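Local coordinates for protein ASCH domain (Vibrio cholerae TMA 21, PDB 3S9X) that is of unknown function but carries an ASCH domain of the PUA clan, a relationship consistent with a role in binding RNA, at residues E15-L18 with S19-S22. Numbering follows the deposited sequence.
Sequences EQYL and SSVS
The ring of Y17 overlaps the V21 side chain four residues on, its CE1 lying 3.7 Å from V21 CG1. With CG of Y17 anti to the backbone N (chi1 169°), the ring runs alongside the turn that follows, and its CD1 corner comes to 3.7 Å from S20 OG. The second methyl of V21 turns to the backbone instead, CG2 resting 3.4 Å from L18 O. Both methyl groups thus lie against Y17 and L18.

Y17 O is gripped twice by S20. The hydroxyl OG gives it a short bond of 2.7 Å, slightly tilted from the carbonyl plane, while S20 N reaches the same oxygen at 2.9 Å from well above that plane. The OG torsion of S20, between its own N and carbonyl carbon (chi1 80°), folds the hydroxyl back onto the preceding turn.

This is the C-terminal end region of helix 8-19: the S19 N bond to E15 O, four residues back, keeps the alpha-helical pattern, and the S20 N bond to Y17 O spans three residues. In one of two conformers of S19, OG also folds back over this region, and a water tentatively bridges it to Q16 O, to which the water donates at 2.7 Å. V21 then takes an extended backbone that leads to S22, the N-cap of helix 23-27, whose OG bonds to V25 N; a short link, residues 20-22, joins the two helices.

Y17 is buried, and its OH is hydrogen-bonded to Y29 OH, which anchors the phenol oxygen. V157 of strand 148-158 also touches the Y17 side chain, while L18 packs on F3, S26 and Y29.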
loop_
_atom_site.group_PDB
_atom_site.type_symbol
_atom_site.label_atom_id
_atom_site.label_comp_id
_atom_site.label_asym_id
_atom_site.label_seq_id
_atom_site.Cartn_x
_atom_site.Cartn_y
_atom_site.Cartn_z
ATOM N N GLU A 15 -1.029 16.993 7.958
ATOM C CA GLU A 15 -1.109 18.464 7.903
ATOM C C GLU A 15 0.262 19.075 7.820
ATOM O O GLU A 15 0.443 20.107 7.160
ATOM C CB GLU A 15 -1.913 19.052 9.043
ATOM C CG GLU A 15 -3.341 18.758 8.977
ATOM C CD GLU A 15 -4.172 19.602 7.932
ATOM O OE1 GLU A 15 -5.432 19.689 8.173
ATOM O OE2 GLU A 15 -3.610 20.127 6.872
ATOM N N GLN A 16 1.285 18.457 8.458
ATOM C CA GLN A 16 2.642 18.956 8.317
ATOM C C GLN A 16 3.082 18.878 6.878
ATOM O O GLN A 16 3.701 19.831 6.351
ATOM C CB GLN A 16 3.626 18.238 9.250
ATOM C CG GLN A 16 3.437 18.541 10.696
ATOM C CD GLN A 16 4.394 17.927 11.614
ATOM O OE1 GLN A 16 5.050 18.611 12.475
ATOM N NE2 GLN A 16 4.478 16.657 11.527
ATOM N N TYR A 17 2.844 17.753 6.218
ATOM C CA TYR A 17 3.230 17.651 4.812
ATOM C C TYR A 17 2.503 18.745 3.988
ATOM O O TYR A 17 3.106 19.382 3.181
ATOM C CB TYR A 17 2.906 16.268 4.265
ATOM C CG TYR A 17 3.039 16.194 2.762
ATOM C CD1 TYR A 17 4.215 16.554 2.126
ATOM C CD2 TYR A 17 1.927 15.877 1.955
ATOM C CE1 TYR A 17 4.327 16.550 0.745
ATOM C CE2 TYR A 17 2.068 15.865 0.560
ATOM C CZ TYR A 17 3.275 16.188 -0.054
ATOM O OH TYR A 17 3.429 16.233 -1.414
ATOM N N LEU A 18 1.189 18.802 4.119
ATOM C CA LEU A 18 0.441 19.783 3.304
ATOM C C LEU A 18 0.885 21.195 3.506
ATOM O O LEU A 18 0.951 21.955 2.550
ATOM C CB LEU A 18 -1.015 19.575 3.510
ATOM C CG LEU A 18 -1.601 18.192 3.136
ATOM C CD1 LEU A 18 -3.146 18.076 3.527
ATOM C CD2 LEU A 18 -1.452 17.932 1.598
ATOM N N SER A 19 1.301 21.528 4.720
ATOM C CA SER A 19 1.774 22.860 4.980
ATOM C C SER A 19 3.220 23.067 4.477
ATOM O O SER A 19 3.665 24.224 4.355
ATOM C CB SER A 19 1.576 23.302 6.438
ATOM O OG SER A 19 2.353 22.523 7.312
ATOM N N SER A 20 3.943 22.005 4.124
ATOM C CA SER A 20 5.338 22.132 3.726
ATOM C C SER A 20 5.428 22.281 2.197
ATOM O O SER A 20 6.499 22.490 1.626
ATOM C CB SER A 20 6.052 20.777 4.151
ATOM O OG SER A 20 5.766 19.731 3.139
ATOM N N VAL A 21 4.299 22.264 1.505
ATOM C CA VAL A 21 4.247 22.444 0.055
ATOM C C VAL A 21 3.355 23.679 -0.267
ATOM O O VAL A 21 2.639 24.175 0.557
ATOM C CB VAL A 21 3.758 21.209 -0.735
ATOM C CG1 VAL A 21 4.715 20.035 -0.480
ATOM C CG2 VAL A 21 2.342 20.826 -0.326
ATOM N N SER A 22 3.453 24.157 -1.474
ATOM C CA SER A 22 2.726 25.377 -1.878
ATOM C C SER A 22 1.237 25.079 -1.911
ATOM O O SER A 22 0.813 23.942 -2.032
ATOM C CB SER A 22 3.137 25.765 -3.271
ATOM O OG SER A 22 2.616 24.855 -4.232
HETATM O O HOH W 1 5.035 21.730 7.789
#